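Local coordinates for VP4 CORE protein (Bluetongue virus, PDB 2JHP) that caps viral messenger RNA as a multifunctional enzyme carried inside the virus core, where it is one of the inner capsid proteins, at residues Q61-G66 with L489-A494; F67-T72 with I81-D86. All coordinates share one frame; numbering follows the deposited sequence.

Contact 1. Residues Q61-G66 with L489-A494; sequences QLRGHG and LTYDPA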
loop_
_atom_site.group_PDB
_atom_site.type_symbol
_atom_site.label_atom_id
_atom_site.label_comp_id
_atom_site.label_asym_id
_atom_site.label_seq_id
_atom_site.Cartn_x
_atom_site.Cartn_y
_atom_site.Cartn_z
ATOM N N GLN A 61 -8.545 5.539 23.052
ATOM C CA GLN A 61 -9.252 6.764 23.407
ATOM C C GLN A 61 -8.490 7.940 22.840
ATOM O O GLN A 61 -9.068 8.773 22.131
ATOM C CB GLN A 61 -9.433 6.904 24.914
ATOM C CG GLN A 61 -10.574 6.073 25.441
ATOM C CD GLN A 61 -10.845 6.276 26.936
ATOM O OE1 GLN A 61 -9.919 6.296 27.759
ATOM N NE2 GLN A 61 -12.127 6.409 27.288
ATOM N N LEU A 62 -7.186 7.981 23.115
ATOM C CA LEU A 62 -6.342 9.071 22.618
ATOM C C LEU A 62 -6.229 9.079 21.093
ATOM O O LEU A 62 -6.205 10.144 20.480
ATOM C CB LEU A 62 -4.964 9.080 23.300
ATOM C CG LEU A 62 -4.931 9.520 24.772
ATOM C CD1 LEU A 62 -3.521 9.481 25.357
ATOM C CD2 LEU A 62 -5.537 10.905 24.961
ATOM N N ARG A 63 -6.185 7.900 20.477
ATOM C CA ARG A 63 -6.162 7.825 19.012
ATOM C C ARG A 63 -7.461 8.324 18.376
ATOM O O ARG A 63 -7.440 8.935 17.306
ATOM C CB ARG A 63 -5.840 6.415 18.531
ATOM C CG ARG A 63 -4.375 6.024 18.676
ATOM C CD ARG A 63 -3.440 6.837 17.847
ATOM N NE ARG A 63 -2.151 6.172 17.763
ATOM C CZ ARG A 63 -0.979 6.787 17.603
ATOM N NH1 ARG A 63 -0.913 8.110 17.530
ATOM N NH2 ARG A 63 0.141 6.076 17.535
ATOM N N GLY A 64 -8.579 8.075 19.049
ATOM C CA GLY A 64 -9.878 8.566 18.607
ATOM C C GLY A 64 -9.925 10.077 18.662
ATOM O O GLY A 64 -10.686 10.717 17.929
ATOM N N HIS A 65 -9.095 10.639 19.536
ATOM C CA HIS A 65 -8.919 12.080 19.641
ATOM C C HIS A 65 -7.956 12.658 18.604
ATOM O O HIS A 65 -7.886 13.878 18.440
ATOM C CB HIS A 65 -8.439 12.445 21.045
ATOM C CG HIS A 65 -9.546 12.558 22.037
ATOM N ND1 HIS A 65 -10.398 13.642 22.076
ATOM C CD2 HIS A 65 -9.954 11.719 23.017
ATOM C CE1 HIS A 65 -11.282 13.464 23.041
ATOM N NE2 HIS A 65 -11.031 12.309 23.630
ATOM N N GLY A 66 -7.219 11.787 17.922
ATOM C CA GLY A 66 -6.190 12.209 16.984
ATOM C C GLY A 66 -4.806 12.453 17.571
ATOM O O GLY A 66 -4.015 13.173 16.982
ATOM N N LEU A 489 0.645 0.332 17.304
ATOM C CA LEU A 489 0.813 0.851 15.948
ATOM C C LEU A 489 1.115 2.352 15.902
ATOM O O LEU A 489 0.338 3.174 16.405
ATOM C CB LEU A 489 -0.444 0.584 15.114
ATOM C CG LEU A 489 -0.378 1.007 13.642
ATOM C CD1 LEU A 489 0.611 0.134 12.866
ATOM C CD2 LEU A 489 -1.755 0.949 12.995
ATOM N N THR A 490 2.250 2.692 15.304
ATOM C CA THR A 490 2.593 4.073 15.062
ATOM C C THR A 490 1.963 4.484 13.742
ATOM O O THR A 490 2.279 3.925 12.677
ATOM C CB THR A 490 4.116 4.271 15.049
ATOM O OG1 THR A 490 4.601 4.086 16.380
ATOM C CG2 THR A 490 4.502 5.677 14.562
ATOM N N TYR A 491 1.050 5.444 13.825
ATOM C CA TYR A 491 0.416 5.995 12.648
ATOM C C TYR A 491 -0.158 7.373 12.967
ATOM O O TYR A 491 -0.200 7.798 14.117
ATOM C CB TYR A 491 -0.655 5.050 12.102
ATOM C CG TYR A 491 -1.914 5.048 12.910
ATOM C CD1 TYR A 491 -3.075 5.623 12.410
ATOM C CD2 TYR A 491 -1.948 4.493 14.183
ATOM C CE1 TYR A 491 -4.243 5.631 13.151
ATOM C CE2 TYR A 491 -3.098 4.505 14.930
ATOM C CZ TYR A 491 -4.252 5.066 14.411
ATOM O OH TYR A 491 -5.412 5.071 15.159
ATOM N N ASP A 492 -0.607 8.051 11.925
ATOM C CA ASP A 492 -1.023 9.422 12.024
ATOM C C ASP A 492 -2.534 9.490 11.785
ATOM O O ASP A 492 -3.012 9.315 10.662
ATOM C CB ASP A 492 -0.193 10.255 11.028
ATOM C CG ASP A 492 -0.695 11.668 10.850
ATOM O OD1 ASP A 492 -1.634 12.116 11.550
ATOM O OD2 ASP A 492 -0.130 12.343 9.967
ATOM N N PRO A 493 -3.295 9.693 12.871
ATOM C CA PRO A 493 -4.761 9.723 12.784
ATOM C C PRO A 493 -5.340 10.745 11.786
ATOM O O PRO A 493 -6.326 10.439 11.102
ATOM C CB PRO A 493 -5.183 10.004 14.230
ATOM C CG PRO A 493 -4.037 9.412 15.051
ATOM C CD PRO A 493 -2.832 9.833 14.265
ATOM N N ALA A 494 -4.733 11.926 11.690
ATOM C CA ALA A 494 -5.160 12.933 10.714
ATOM C C ALA A 494 -5.044 12.411 9.273
ATOM O O ALA A 494 -5.964 12.560 8.460
ATOM C CB ALA A 494 -4.360 14.203 10.885
#

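Contact 2. Residues F67-T72 with I81-D86; sequences FIFIST and IIKTVD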
loop_
_atom_site.group_PDB
_atom_site.type_symbol
_atom_site.label_atom_id
_atom_site.label_comp_id
_atom_site.label_asym_id
_atom_site.label_seq_id
_atom_site.Cartn_x
_atom_site.Cartn_y
_atom_site.Cartn_z
ATOM N N PHE A 67 -4.501 11.843 18.714
ATOM C CA PHE A 67 -3.195 11.988 19.383
ATOM C C PHE A 67 -2.010 11.380 18.638
ATOM O O PHE A 67 -2.071 10.239 18.155
ATOM C CB PHE A 67 -3.239 11.389 20.780
ATOM C CG PHE A 67 -3.609 12.363 21.830
ATOM C CD1 PHE A 67 -4.890 12.911 21.875
ATOM C CD2 PHE A 67 -2.690 12.740 22.798
ATOM C CE1 PHE A 67 -5.247 13.825 22.868
ATOM C CE2 PHE A 67 -3.038 13.656 23.795
ATOM C CZ PHE A 67 -4.320 14.197 23.824
ATOM N N ILE A 68 -0.940 12.166 18.554
ATOM C CA ILE A 68 0.357 11.714 18.096
ATOM C C ILE A 68 1.321 12.049 19.220
ATOM O O ILE A 68 1.320 13.174 19.742
ATOM C CB ILE A 68 0.772 12.407 16.781
ATOM C CG1 ILE A 68 -0.057 11.854 15.618
ATOM C CG2 ILE A 68 2.293 12.260 16.500
ATOM C CD1 ILE A 68 0.166 12.605 14.264
ATOM N N PHE A 69 2.140 11.071 19.587
ATOM C CA PHE A 69 2.981 11.189 20.767
ATOM C C PHE A 69 4.405 11.561 20.375
ATOM O O PHE A 69 5.069 10.834 19.636
ATOM C CB PHE A 69 2.904 9.902 21.595
ATOM C CG PHE A 69 1.493 9.497 21.937
ATOM C CD1 PHE A 69 0.742 8.715 21.067
ATOM C CD2 PHE A 69 0.899 9.917 23.122
ATOM C CE1 PHE A 69 -0.574 8.350 21.388
ATOM C CE2 PHE A 69 -0.410 9.552 23.437
ATOM C CZ PHE A 69 -1.141 8.770 22.571
ATOM N N ILE A 70 4.840 12.725 20.851
ATOM C CA ILE A 70 6.154 13.271 20.518
ATOM C C ILE A 70 6.977 13.466 21.790
ATOM O O ILE A 70 6.499 14.074 22.750
ATOM C CB ILE A 70 6.034 14.628 19.776
ATOM C CG1 ILE A 70 5.162 14.507 18.525
ATOM C CG2 ILE A 70 7.398 15.161 19.393
ATOM C CD1 ILE A 70 3.875 15.275 18.605
ATOM N N SER A 71 8.210 12.958 21.797
ATOM C CA SER A 71 9.102 13.099 22.959
ATOM C C SER A 71 10.566 12.856 22.611
ATOM O O SER A 71 10.880 12.346 21.534
ATOM C CB SER A 71 8.696 12.124 24.077
ATOM O OG SER A 71 9.546 12.250 25.209
ATOM N N THR A 72 11.455 13.224 23.533
ATOM C CA THR A 72 12.852 12.808 23.459
ATOM C C THR A 72 12.974 11.371 23.968
ATOM O O THR A 72 13.789 10.596 23.465
ATOM C CB THR A 72 13.809 13.740 24.262
ATOM O OG1 THR A 72 13.436 13.759 25.647
ATOM C CG2 THR A 72 13.789 15.162 23.701
ATOM N N ILE A 81 -1.438 0.809 27.899
ATOM C CA ILE A 81 -0.167 0.196 27.533
ATOM C C ILE A 81 0.968 1.206 27.736
ATOM O O ILE A 81 0.722 2.390 27.993
ATOM C CB ILE A 81 -0.163 -0.287 26.043
ATOM C CG1 ILE A 81 -0.424 0.878 25.080
ATOM C CG2 ILE A 81 -1.170 -1.425 25.816
ATOM C CD1 ILE A 81 -0.015 0.594 23.646
ATOM N N ILE A 82 2.206 0.728 27.632
ATOM C CA ILE A 82 3.363 1.609 27.551
ATOM C C ILE A 82 3.588 1.897 26.059
ATOM O O ILE A 82 4.222 1.112 25.342
ATOM C CB ILE A 82 4.613 0.997 28.252
ATOM C CG1 ILE A 82 4.322 0.764 29.740
ATOM C CG2 ILE A 82 5.816 1.913 28.112
ATOM C CD1 ILE A 82 5.383 -0.013 30.489
ATOM N N LYS A 83 3.034 3.019 25.600
ATOM C CA LYS A 83 2.987 3.347 24.175
ATOM C C LYS A 83 4.328 3.812 23.625
ATOM O O LYS A 83 4.904 4.763 24.143
ATOM C CB LYS A 83 1.923 4.427 23.914
ATOM C CG LYS A 83 1.867 4.948 22.475
ATOM C CD LYS A 83 1.353 3.892 21.491
ATOM C CE LYS A 83 1.496 4.350 20.041
ATOM N NZ LYS A 83 2.789 3.953 19.407
ATOM N N THR A 84 4.802 3.157 22.565
ATOM C CA THR A 84 6.005 3.586 21.847
ATOM C C THR A 84 5.798 4.977 21.245
ATOM O O THR A 84 4.760 5.253 20.638
ATOM C CB THR A 84 6.392 2.593 20.724
ATOM O OG1 THR A 84 6.490 1.272 21.261
ATOM C CG2 THR A 84 7.730 2.968 20.099
ATOM N N VAL A 85 6.791 5.843 21.431
ATOM C CA VAL A 85 6.740 7.228 20.956
ATOM C C VAL A 85 6.672 7.305 19.426
ATOM O O VAL A 85 7.515 6.738 18.730
ATOM C CB VAL A 85 7.920 8.055 21.552
ATOM C CG1 VAL A 85 8.288 9.222 20.690
ATOM C CG2 VAL A 85 7.560 8.550 22.938
ATOM N N ASP A 86 5.637 7.975 18.919
ATOM C CA ASP A 86 5.421 8.150 17.475
ATOM C C ASP A 86 6.533 8.953 16.803
ATOM O O ASP A 86 7.095 8.520 15.801
ATOM C CB ASP A 86 4.073 8.834 17.194
ATOM C CG ASP A 86 2.878 7.936 17.476
ATOM O OD1 ASP A 86 1.802 8.489 17.788
ATOM O OD2 ASP A 86 3.002 6.694 17.385
#

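Contact 1. Residues Q61-G66 with L489-A494
Helix 59-64 closes in a Schellman motif at Gly66, and Arg63 and Gly66 from this end meet the loop that leads into helix 493-496. The arginine reaches over with its chain bent about CB-CG (chi2 -64°). Its NH2 donates to the carbonyl of Leu489, Arg63 NH2 to Leu489 O 3.1 Å, on a lone pair in the carbonyl plane; the N-H...O angle of 143° and the tilt of the acceptor out of the guanidinium plane make the bond serviceable rather than straight. Over one face of the same guanidinium lies Tyr491 O, 3.3 Å above the plane and offset toward its rim. The phenol of Tyr491 runs past the arginine in the opposite direction, its CE2 3.4 Å from Arg63 NE; the two planes stand 62° apart, so the groups are not stacked. Tyr491 OH meanwhile sits beside the aliphatic part, 3.7 Å from Arg63 CB. Pro493 crosses the arginine chain at about a right angle, with CG 3.8 Å from Arg63 CD, and its CB rests 3.7 Å from Gly66 CA. Asp492 N-caps the following helix through a weak bond from Ala494 N to its OD1. Since NH1 is taken by Phe67 O and by a salt bridge to Asp86, the guanidinium is held at both terminal nitrogens, which should fix its rotation and offset its charge with two carbonyls and a carboxylate.

Contact 2. Residues F67-T72 with I81-D86
With CG of Asp86 anti to its own carbonyl carbon (chi1 -71°), the carboxylate lies alongside strand 67-71, where Asp86 OD1 accepts from Phe69 N at 3.2 Å. The N-H...O angle is 167°, yet the donor comes from the anti side and well out of the carboxylate plane. Lys83 has CG anti to its backbone N, and bends at chi2 and chi4 bring NZ back over its own segment. There Lys83 NZ donates to Thr84 O at 2.7 Å and forms a salt bridge, weak as a hydrogen bond, with Asp86 OD2; Asp488 O is a further acceptor. The ring of Phe69 receives the lysine and the aspartate differently: Lys83 CG lies over one face, 4.2 Å from Phe69 CD1, whereas Asp86 OD1 stands at the edge, near the ring plane and 3.5 Å from the same CD1. Strand 67-71 belongs to a five-stranded parallel sheet, between strands 7-10 and 87-88, and the segment 81-86 comes across it from the 75-77/82-84 hairpin, the touching parts running 84° apart, before the chain joins the sheet edge as strand 87-88. Carbon-to-carbon packing adds to the polar bonds. Ile68 crosses Asp86 at about a right angle, Ile68 CG2 to Asp86 CB 3.9 Å, and Val85 sets CG2 3.9 Å from Ser71 CB. Asp86 is also bound by Arg63 at OD1 and Thr490 at OD2.

Both contacts are buried and lie on the same side of the chain's centre, with contact 2 nested in the long loop that contact 1 closes. Their first segments are consecutive, helix 59-64 running on into strand 67-71, and the contacts meet at a salt bridge in which Arg63 NH1 lies 2.8 Å from Asp86 OD1. Contact 1 ties the helix end to a segment more than 400 residues away, using an arginine bonded to one backbone carbonyl and proline packing; contact 2 is local, using a carboxylate that accepts from a strand N-H. Contact 1 also lies nearer a bound guanine, its Tyr491 side chain about 8 Å away, against about 12 Å for the Ile68 side chain.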